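Cyclin-dependent kinase inhibitor 3 (Homo sapiens, PDB 1FPZ) removes phosphate from phosphotyrosine, phosphoserine and phosphothreonine in proteins, and dephosphorylates the cell-cycle kinase CDK2 in a cyclin-dependent manner. Local coordinates at residues H28-S33 with D173-G178; G50-D55 with K86-N91; Q73-F78 with L137-G142. The protein carries 1 engineered substitution. All blocks are in the same frame, centred on the assembly; numbering follows the deposited sequence.

Contact 1. Residues H28-S33 with D173-G178; sequences HISWLS and DLRGSG
Ser30 meets the last turn of helix 164-175 with two of its side-chain atoms. CB packs on Leu174, 3.7 Å from CD2, and also lies beside Arg175 NH1, while OG approaches the edge of the Arg175 guanidinium near its plane, 2.5 Å from NH1 as modelled. Leu174 lays its branched end along the strand: both methyls rest on Ser30, and CD1 also comes within 4.3 Å of Leu32 CB. With Leu174 CG swung away from its backbone N and beside the carbonyl carbon (chi1 -157°), both methyls are presented to the strand.

Arg175 arrives differently. Its chain is folded twice, at chi2 (-61°) and chi3 (-49°), and this doubling back carries NH1 to Ser30. A weak hydrogen bond from Arg175 NE to the carbonyl O of Gly143 ties the other part of the group to the phosphate-binding loop, and the side chain also touches Leu144. Gly176, with positive phi, ends the helix just beyond.

The example illustrates how an edge strand can be met by a helix end through a small apolar patch beside a close polar pair. Trp31 points away from the helix and has Ile29 CG2 3.5 Å above one face of its ring. Residues 28-33 belong to an N-terminal region implicated in the interaction with CDK2. Strand 30-33 forms one border of the mixed sheet, bonded antiparallel to strand 42-46 through Ser30 with Leu45 and Leu32 with Leu43, while helix 164-175 meets it by its C-terminal end.

Contact 2. Residues G50-D55 with K86-N91; sequences GCKFKD and KYRVPN
Tyr87 O accepts the backbone N-H of Lys52 in a bond of 3.1 Å between Lys52 N and Tyr87 O. The bond is moderately bent, with an N-H...O angle of 144°. It draws the short strand 52-53 against the turn that follows helix 81-86.

Beside it, Tyr87 and Phe53 form a T-shaped pair. The tyrosine directs its CD2-CE2 edge at a face of the phenylalanine, the planes standing at 89° with centroids 5.2 Å apart; the closest carbons are Phe53 CD1 and Tyr87 CD2, at 3.5 Å. Phe53 reaches this place because its CG is turned away from its own backbone N (chi1 -156°). Lys86 adds its aliphatic CG, 3.8 Å from Phe53 CE1. Cys51 touches the root of the same tyrosine: SG lies 3.5 Å from Tyr87 CB and makes an oblique sulfur-aromatic contact with the ring.

The turn that presents Tyr87 is a Schellman motif, a classic way of ending a helix. Arg88, with positive phi, is its C-prime residue; Arg88 N reaches back to Ser85 O and Val89 N to Leu84 O. Past the turn, Val89 CG1 packs 3.5 Å from the carbonyl O of Gly50, a residue with positive phi.

Toward solvent, Lys52 NZ stays 5.5 Å from Arg88 NE, the two like charges not in contact. On the inner side the Tyr87 ring stacks with Tyr141, which follows the active-site position directly in sequence; Cys51 and Phe53 touch Tyr141 too.

Contact 3. Residues Q73-F78 with L137-G142; sequences QDIFVF and LIHSYG. Engineered in segment 137-142: Ser140 (natural residue Cys). With SO4 (sulfate ion), chain G.
In the central sheet, strand 136-139, which leads into the phosphate-binding P-loop that defines protein-tyrosine phosphatases, pairs in parallel with strand 74-77. The ladder is regular. Leu137 N donates to Asp74 O (3.0 Å), Phe76 N to Leu137 O (2.9 Å), His139 N to Phe76 O (2.9 Å) and Phe78 N to His139 O (3.1 Å).

On one face Ile75 and Leu137 lie alongside each other, Ile75 CG1 being 3.7 Å from Leu137 CD2. Further along, the His139 ring lies beside Val77, its NE2 3.8 Å from Val77 CG2. With chi1 at 90°, His139 CG lies between the backbone N and the carbonyl carbon, and the ring leans toward Val77 while ND1 reaches the next residue's carbonyl in a short, bent bond, 2.5 Å from His139 ND1 to Ser140 O. NE2 is weakly bonded to Tyr96 OH. The ring therefore links the last ladder rung to the first loop peptide. Replacing His139 by an alanine would remove the donor to Ser140 O and the partner of Tyr96 OH, and is likely to open a gap beside Val77.

Ser140 is an engineered replacement for the natural cysteine, the predicted phosphocysteine nucleophile; its OG approaches Phe78 CB. A sulfate probably marks the phosphate site, held by Arg146 NE and by a weak bond of 3.4 Å from Gly142 N to sulfate O3.

The opposite face carries Phe76 and Ile138; just beyond, the Phe78 side chain crosses that of Ile138, CE1 meeting CB. Helix 116-131 covers Phe76 and Phe78, helix 146-158 meets Phe78 and Ser140, and strands 102-105 and 42-46 flank the pair.

Overall arrangement
The contacts differ in burial: contact 3 is core, contact 2 intermediate and contact 1 at the surface. The touching residues of contact 3 are all buried near the chain centre, and it relies on a regular backbone ladder with apolar faces. Contact 1 reaches the same sheet at its border strand, where a few side chains from a helix end do the work. Contact 2 lies outside that sheet, combining a single backbone bond with aromatic and sulfur packing. Both outer contacts converge on the loop leaving contact 3: contact 2 packs on Tyr141, while Arg175 NH2 of contact 1 approaches Gly142 O. Along the chain, contacts 2 and 3 interleave, and contact 1 encloses both.

Contact 1. Residues H28-S33 with D173-G178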
loop_
_atom_site.group_PDB
_atom_site.type_symbol
_atom_site.label_atom_id
_atom_site.label_comp_id
_atom_site.label_asym_id
_atom_site.label_seq_id
_atom_site.Cartn_x
_atom_site.Cartn_y
_atom_site.Cartn_z
ATOM N N HIS A 28 -1.500 -13.734 -3.272
ATOM C CA HIS A 28 -2.253 -13.539 -2.060
ATOM C C HIS A 28 -2.343 -12.118 -1.536
ATOM O O HIS A 28 -1.346 -11.416 -1.430
ATOM C CB HIS A 28 -1.733 -14.424 -0.952
ATOM C CG HIS A 28 -2.694 -14.540 0.176
ATOM N ND1 HIS A 28 -2.307 -14.512 1.497
ATOM C CD2 HIS A 28 -4.044 -14.650 0.174
ATOM C CE1 HIS A 28 -3.380 -14.598 2.264
ATOM N NE2 HIS A 28 -4.446 -14.682 1.486
ATOM N N ILE A 29 -3.562 -11.743 -1.177
ATOM C CA ILE A 29 -3.892 -10.437 -0.632
ATOM C C ILE A 29 -4.139 -10.610 0.865
ATOM O O ILE A 29 -4.921 -11.476 1.270
ATOM C CB ILE A 29 -5.185 -9.907 -1.270
ATOM C CG1 ILE A 29 -5.082 -9.973 -2.792
ATOM C CG2 ILE A 29 -5.482 -8.495 -0.784
ATOM C CD1 ILE A 29 -6.328 -9.504 -3.515
ATOM N N SER A 30 -3.455 -9.813 1.678
ATOM C CA SER A 30 -3.626 -9.838 3.130
ATOM C C SER A 30 -4.591 -8.708 3.458
ATOM O O SER A 30 -4.248 -7.534 3.322
ATOM C CB SER A 30 -2.299 -9.590 3.803
ATOM O OG SER A 30 -1.370 -10.581 3.421
ATOM N N TRP A 31 -5.795 -9.060 3.887
ATOM C CA TRP A 31 -6.806 -8.057 4.168
ATOM C C TRP A 31 -6.807 -7.465 5.588
ATOM O O TRP A 31 -7.075 -8.173 6.565
ATOM C CB TRP A 31 -8.179 -8.640 3.818
ATOM C CG TRP A 31 -8.389 -8.951 2.331
ATOM C CD1 TRP A 31 -8.399 -10.182 1.738
ATOM C CD2 TRP A 31 -8.683 -8.008 1.292
ATOM N NE1 TRP A 31 -8.690 -10.068 0.400
ATOM C CE2 TRP A 31 -8.865 -8.745 0.098
ATOM C CE3 TRP A 31 -8.809 -6.611 1.256
ATOM C CZ2 TRP A 31 -9.169 -8.132 -1.124
ATOM C CZ3 TRP A 31 -9.111 -5.998 0.048
ATOM C CH2 TRP A 31 -9.289 -6.762 -1.131
ATOM N N LEU A 32 -6.533 -6.159 5.680
ATOM C CA LEU A 32 -6.486 -5.456 6.963
ATOM C C LEU A 32 -7.856 -4.919 7.405
ATOM O O LEU A 32 -8.484 -4.137 6.690
ATOM C CB LEU A 32 -5.510 -4.285 6.879
ATOM C CG LEU A 32 -5.416 -3.346 8.106
ATOM C CD1 LEU A 32 -4.793 -4.098 9.292
ATOM C CD2 LEU A 32 -4.497 -2.167 7.773
ATOM N N SER A 33 -8.316 -5.328 8.580
ATOM C CA SER A 33 -9.595 -4.819 9.064
ATOM C C SER A 33 -9.365 -3.412 9.597
ATOM O O SER A 33 -8.362 -3.151 10.253
ATOM C CB SER A 33 -10.148 -5.708 10.170
ATOM O OG SER A 33 -10.988 -4.956 11.027
ATOM N N ASP A 173 0.895 -7.426 13.088
ATOM C CA ASP A 173 -0.011 -8.559 13.245
ATOM C C ASP A 173 -0.518 -9.053 11.911
ATOM O O ASP A 173 -0.986 -10.181 11.805
ATOM C CB ASP A 173 -1.202 -8.165 14.123
ATOM C CG ASP A 173 -0.785 -7.769 15.547
ATOM O OD1 ASP A 173 -1.691 -7.461 16.366
ATOM O OD2 ASP A 173 0.433 -7.763 15.849
ATOM N N LEU A 174 -0.424 -8.200 10.896
ATOM C CA LEU A 174 -0.878 -8.539 9.553
ATOM C C LEU A 174 0.244 -9.020 8.641
ATOM O O LEU A 174 0.065 -9.959 7.872
ATOM C CB LEU A 174 -1.535 -7.320 8.896
ATOM C CG LEU A 174 -2.537 -7.484 7.738
ATOM C CD1 LEU A 174 -2.016 -6.739 6.520
ATOM C CD2 LEU A 174 -2.802 -8.954 7.421
ATOM N N ARG A 175 1.401 -8.373 8.735
ATOM C CA ARG A 175 2.539 -8.698 7.868
ATOM C C ARG A 175 3.743 -9.420 8.488
ATOM O O ARG A 175 4.615 -9.897 7.754
ATOM C CB ARG A 175 3.064 -7.410 7.214
ATOM C CG ARG A 175 2.010 -6.535 6.572
ATOM C CD ARG A 175 1.334 -7.289 5.492
ATOM N NE ARG A 175 2.324 -7.896 4.624
ATOM C CZ ARG A 175 2.068 -8.931 3.844
ATOM N NH1 ARG A 175 0.851 -9.454 3.839
ATOM N NH2 ARG A 175 3.023 -9.440 3.086
ATOM N N GLY A 176 3.814 -9.473 9.816
ATOM C CA GLY A 176 4.944 -10.115 10.471
ATOM C C GLY A 176 5.807 -9.103 11.213
ATOM O O GLY A 176 5.539 -7.901 11.160
ATOM N N SER A 177 6.843 -9.564 11.908
ATOM C CA SER A 177 7.695 -8.633 12.640
ATOM C C SER A 177 8.430 -7.680 11.697
ATOM O O SER A 177 8.905 -6.632 12.130
ATOM C CB SER A 177 8.695 -9.386 13.533
ATOM O OG SER A 177 9.510 -10.281 12.793
ATOM N N GLY A 178 8.496 -8.031 10.410
ATOM C CA GLY A 178 9.175 -7.187 9.438
ATOM C C GLY A 178 8.278 -6.154 8.785
ATOM O O GLY A 178 8.653 -5.569 7.773
#

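Contact 2. Residues G50-D55 with K86-N91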
loop_
_atom_site.group_PDB
_atom_site.type_symbol
_atom_site.label_atom_id
_atom_site.label_comp_id
_atom_site.label_asym_id
_atom_site.label_seq_id
_atom_site.Cartn_x
_atom_site.Cartn_y
_atom_site.Cartn_z
ATOM N N GLY A 50 2.964 -10.118 -10.831
ATOM C CA GLY A 50 3.715 -10.380 -12.047
ATOM C C GLY A 50 5.226 -10.214 -11.948
ATOM O O GLY A 50 5.921 -10.251 -12.966
ATOM N N CYS A 51 5.743 -10.043 -10.733
ATOM C CA CYS A 51 7.180 -9.871 -10.546
ATOM C C CYS A 51 7.963 -11.065 -11.071
ATOM O O CYS A 51 7.543 -12.220 -10.936
ATOM C CB CYS A 51 7.499 -9.659 -9.072
ATOM S SG CYS A 51 9.215 -9.302 -8.749
ATOM N N LYS A 52 9.106 -10.773 -11.674
ATOM C CA LYS A 52 9.964 -11.806 -12.235
ATOM C C LYS A 52 11.385 -11.495 -11.804
ATOM O O LYS A 52 12.045 -10.637 -12.379
ATOM C CB LYS A 52 9.853 -11.800 -13.759
ATOM C CG LYS A 52 10.019 -13.161 -14.398
ATOM C CD LYS A 52 9.500 -13.156 -15.828
ATOM C CE LYS A 52 8.023 -12.768 -15.885
ATOM N NZ LYS A 52 7.505 -12.659 -17.280
ATOM N N PHE A 53 11.843 -12.190 -10.770
ATOM C CA PHE A 53 13.178 -11.984 -10.239
ATOM C C PHE A 53 13.735 -13.362 -9.908
ATOM O O PHE A 53 13.088 -14.366 -10.189
ATOM C CB PHE A 53 13.092 -11.128 -8.980
ATOM C CG PHE A 53 14.342 -10.380 -8.672
ATOM C CD1 PHE A 53 14.837 -9.440 -9.568
ATOM C CD2 PHE A 53 15.005 -10.579 -7.466
ATOM C CE1 PHE A 53 15.974 -8.701 -9.267
ATOM C CE2 PHE A 53 16.140 -9.847 -7.156
ATOM C CZ PHE A 53 16.628 -8.904 -8.058
ATOM N N LYS A 54 14.921 -13.412 -9.306
ATOM C CA LYS A 54 15.543 -14.688 -8.957
ATOM C C LYS A 54 14.565 -15.662 -8.314
ATOM O O LYS A 54 14.078 -15.430 -7.199
ATOM C CB LYS A 54 16.710 -14.472 -8.006
ATOM C CG LYS A 54 17.817 -13.604 -8.558
ATOM C CD LYS A 54 18.814 -13.276 -7.458
ATOM C CE LYS A 54 18.111 -12.591 -6.288
ATOM N NZ LYS A 54 19.006 -12.358 -5.123
ATOM N N ASP A 55 14.282 -16.747 -9.034
ATOM C CA ASP A 55 13.380 -17.799 -8.567
ATOM C C ASP A 55 11.896 -17.418 -8.582
ATOM O O ASP A 55 11.019 -18.290 -8.510
ATOM C CB ASP A 55 13.782 -18.236 -7.157
ATOM C CG ASP A 55 13.913 -19.734 -7.030
ATOM O OD1 ASP A 55 14.694 -20.322 -7.812
ATOM O OD2 ASP A 55 13.241 -20.315 -6.151
ATOM N N LYS A 86 13.355 -3.378 -13.460
ATOM C CA LYS A 86 14.144 -4.464 -12.897
ATOM C C LYS A 86 13.389 -5.784 -12.854
ATOM O O LYS A 86 13.824 -6.781 -13.421
ATOM C CB LYS A 86 14.588 -4.125 -11.475
ATOM C CG LYS A 86 15.195 -5.310 -10.746
ATOM C CD LYS A 86 15.870 -4.888 -9.462
ATOM C CE LYS A 86 17.069 -4.002 -9.757
ATOM N NZ LYS A 86 17.738 -3.554 -8.506
ATOM N N TYR A 87 12.254 -5.778 -12.171
ATOM C CA TYR A 87 11.434 -6.968 -12.005
ATOM C C TYR A 87 10.589 -7.312 -13.248
ATOM O O TYR A 87 9.627 -8.080 -13.178
ATOM C CB TYR A 87 10.558 -6.770 -10.759
ATOM C CG TYR A 87 11.342 -6.261 -9.552
ATOM C CD1 TYR A 87 10.815 -5.275 -8.712
ATOM C CD2 TYR A 87 12.619 -6.748 -9.265
ATOM C CE1 TYR A 87 11.543 -4.780 -7.620
ATOM C CE2 TYR A 87 13.351 -6.262 -8.176
ATOM C CZ TYR A 87 12.808 -5.280 -7.363
ATOM O OH TYR A 87 13.535 -4.797 -6.304
ATOM N N ARG A 88 10.982 -6.749 -14.385
ATOM C CA ARG A 88 10.311 -6.962 -15.666
ATOM C C ARG A 88 8.800 -6.789 -15.715
ATOM O O ARG A 88 8.087 -7.651 -16.222
ATOM C CB ARG A 88 10.689 -8.329 -16.265
ATOM C CG ARG A 88 11.925 -8.259 -17.189
ATOM C CD ARG A 88 12.138 -9.493 -18.077
ATOM N NE ARG A 88 12.655 -10.640 -17.336
ATOM C CZ ARG A 88 13.224 -11.704 -17.898
ATOM N NH1 ARG A 88 13.355 -11.775 -19.215
ATOM N NH2 ARG A 88 13.666 -12.698 -17.140
ATOM N N VAL A 89 8.322 -5.662 -15.196
ATOM C CA VAL A 89 6.897 -5.322 -15.213
ATOM C C VAL A 89 6.769 -3.813 -15.445
ATOM O O VAL A 89 6.040 -3.121 -14.738
ATOM C CB VAL A 89 6.186 -5.685 -13.871
ATOM C CG1 VAL A 89 5.387 -6.974 -14.027
ATOM C CG2 VAL A 89 7.212 -5.835 -12.747
ATOM N N PRO A 90 7.471 -3.290 -16.458
ATOM C CA PRO A 90 7.476 -1.870 -16.819
ATOM C C PRO A 90 6.105 -1.322 -17.196
ATOM O O PRO A 90 5.822 -0.141 -16.999
ATOM C CB PRO A 90 8.445 -1.818 -17.998
ATOM C CG PRO A 90 9.320 -3.034 -17.787
ATOM C CD PRO A 90 8.305 -4.057 -17.394
ATOM N N ASN A 91 5.255 -2.172 -17.756
ATOM C CA ASN A 91 3.930 -1.716 -18.152
ATOM C C ASN A 91 2.848 -2.211 -17.199
ATOM O O ASN A 91 1.700 -2.453 -17.597
ATOM C CB ASN A 91 3.621 -2.166 -19.577
ATOM C CG ASN A 91 3.712 -3.661 -19.738
ATOM O OD1 ASN A 91 4.736 -4.268 -19.403
ATOM N ND2 ASN A 91 2.647 -4.273 -20.249
#

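Contact 3. Residues Q73-F78 with L137-G142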
loop_
_atom_site.group_PDB
_atom_site.type_symbol
_atom_site.label_atom_id
_atom_site.label_comp_id
_atom_site.label_asym_id
_atom_site.label_seq_id
_atom_site.Cartn_x
_atom_site.Cartn_y
_atom_site.Cartn_z
ATOM N N GLN A 73 -11.007 -2.802 -7.338
ATOM C CA GLN A 73 -11.427 -1.657 -8.132
ATOM C C GLN A 73 -10.347 -0.588 -8.270
ATOM O O GLN A 73 -10.207 0.043 -9.314
ATOM C CB GLN A 73 -12.667 -1.036 -7.514
ATOM C CG GLN A 73 -13.656 -2.051 -6.995
ATOM C CD GLN A 73 -15.053 -1.515 -7.012
ATOM O OE1 GLN A 73 -15.706 -1.517 -8.052
ATOM N NE2 GLN A 73 -15.519 -1.023 -5.866
ATOM N N ASP A 74 -9.602 -0.380 -7.197
ATOM C CA ASP A 74 -8.524 0.598 -7.176
ATOM C C ASP A 74 -7.259 -0.031 -6.610
ATOM O O ASP A 74 -7.333 -0.718 -5.595
ATOM C CB ASP A 74 -8.922 1.783 -6.301
ATOM C CG ASP A 74 -10.027 2.618 -6.907
ATOM O OD1 ASP A 74 -11.148 2.097 -7.093
ATOM O OD2 ASP A 74 -9.776 3.808 -7.187
ATOM N N ILE A 75 -6.104 0.205 -7.252
ATOM C CA ILE A 75 -4.803 -0.326 -6.789
ATOM C C ILE A 75 -3.760 0.793 -6.588
ATOM O O ILE A 75 -3.586 1.611 -7.473
ATOM C CB ILE A 75 -4.196 -1.323 -7.793
ATOM C CG1 ILE A 75 -5.125 -2.516 -7.972
ATOM C CG2 ILE A 75 -2.845 -1.833 -7.290
ATOM C CD1 ILE A 75 -4.682 -3.419 -9.060
ATOM N N PHE A 76 -3.084 0.833 -5.434
ATOM C CA PHE A 76 -2.061 1.848 -5.173
ATOM C C PHE A 76 -0.693 1.183 -5.267
ATOM O O PHE A 76 -0.427 0.182 -4.600
ATOM C CB PHE A 76 -2.203 2.482 -3.780
ATOM C CG PHE A 76 -3.429 3.355 -3.622
ATOM C CD1 PHE A 76 -4.715 2.815 -3.701
ATOM C CD2 PHE A 76 -3.288 4.713 -3.373
ATOM C CE1 PHE A 76 -5.848 3.631 -3.520
ATOM C CE2 PHE A 76 -4.411 5.534 -3.197
ATOM C CZ PHE A 76 -5.681 4.994 -3.267
ATOM N N VAL A 77 0.175 1.766 -6.082
ATOM C CA VAL A 77 1.500 1.219 -6.316
ATOM C C VAL A 77 2.590 2.135 -5.804
ATOM O O VAL A 77 2.656 3.298 -6.215
ATOM C CB VAL A 77 1.720 0.997 -7.808
ATOM C CG1 VAL A 77 3.136 0.469 -8.064
ATOM C CG2 VAL A 77 0.665 0.035 -8.338
ATOM N N PHE A 78 3.444 1.629 -4.912
ATOM C CA PHE A 78 4.513 2.461 -4.388
ATOM C C PHE A 78 5.882 2.084 -4.937
ATOM O O PHE A 78 6.879 2.587 -4.456
ATOM C CB PHE A 78 4.543 2.456 -2.856
ATOM C CG PHE A 78 3.199 2.700 -2.218
ATOM C CD1 PHE A 78 2.483 1.636 -1.648
ATOM C CD2 PHE A 78 2.680 3.975 -2.117
ATOM C CE1 PHE A 78 1.270 1.840 -0.972
ATOM C CE2 PHE A 78 1.463 4.197 -1.441
ATOM C CZ PHE A 78 0.765 3.116 -0.868
ATOM N N LEU A 137 -6.786 -2.184 -3.038
ATOM C CA LEU A 137 -5.579 -2.966 -2.801
ATOM C C LEU A 137 -4.300 -2.104 -2.942
ATOM O O LEU A 137 -4.213 -1.268 -3.856
ATOM C CB LEU A 137 -5.536 -4.082 -3.824
ATOM C CG LEU A 137 -4.174 -4.518 -4.316
ATOM C CD1 LEU A 137 -3.521 -5.383 -3.263
ATOM C CD2 LEU A 137 -4.344 -5.262 -5.656
ATOM N N ILE A 138 -3.304 -2.308 -2.059
ATOM C CA ILE A 138 -2.061 -1.537 -2.157
ATOM C C ILE A 138 -0.851 -2.462 -2.154
ATOM O O ILE A 138 -0.858 -3.499 -1.514
ATOM C CB ILE A 138 -1.928 -0.487 -1.012
ATOM C CG1 ILE A 138 -1.376 -1.121 0.277
ATOM C CG2 ILE A 138 -3.302 0.089 -0.700
ATOM C CD1 ILE A 138 -1.391 -0.192 1.456
ATOM N N HIS A 139 0.194 -2.096 -2.885
ATOM C CA HIS A 139 1.372 -2.936 -2.910
ATOM C C HIS A 139 2.650 -2.194 -3.228
ATOM O O HIS A 139 2.658 -1.156 -3.880
ATOM C CB HIS A 139 1.198 -4.065 -3.927
ATOM C CG HIS A 139 1.676 -3.725 -5.312
ATOM N ND1 HIS A 139 2.988 -3.395 -5.588
ATOM C CD2 HIS A 139 1.030 -3.715 -6.500
ATOM C CE1 HIS A 139 3.130 -3.204 -6.886
ATOM N NE2 HIS A 139 1.955 -3.390 -7.464
ATOM N N SER A 140 3.735 -2.779 -2.763
ATOM C CA SER A 140 5.082 -2.293 -2.958
ATOM C C SER A 140 5.803 -3.408 -3.724
ATOM O O SER A 140 5.265 -3.983 -4.666
ATOM C CB SER A 140 5.741 -2.117 -1.605
ATOM O OG SER A 140 5.787 -0.764 -1.257
ATOM N N TYR A 141 7.019 -3.710 -3.295
ATOM C CA TYR A 141 7.784 -4.786 -3.902
ATOM C C TYR A 141 7.414 -6.062 -3.135
ATOM O O TYR A 141 6.915 -7.026 -3.719
ATOM C CB TYR A 141 9.286 -4.496 -3.782
ATOM C CG TYR A 141 10.138 -5.631 -4.305
ATOM C CD1 TYR A 141 11.371 -5.926 -3.726
ATOM C CD2 TYR A 141 9.666 -6.463 -5.331
ATOM C CE1 TYR A 141 12.117 -7.035 -4.141
ATOM C CE2 TYR A 141 10.402 -7.571 -5.759
ATOM C CZ TYR A 141 11.623 -7.854 -5.154
ATOM O OH TYR A 141 12.312 -8.982 -5.532
ATOM N N GLY A 142 7.632 -6.037 -1.824
ATOM C CA GLY A 142 7.302 -7.185 -0.998
ATOM C C GLY A 142 6.155 -6.955 -0.025
ATOM O O GLY A 142 5.951 -7.745 0.899
HETATM S S SO4 G . 8.987 -2.435 1.014
HETATM O O1 SO4 G . 9.338 -1.138 0.461
HETATM O O2 SO4 G . 9.969 -2.714 2.077
HETATM O O3 SO4 G . 8.983 -3.452 -0.069
HETATM O O4 SO4 G . 7.677 -2.371 1.680
#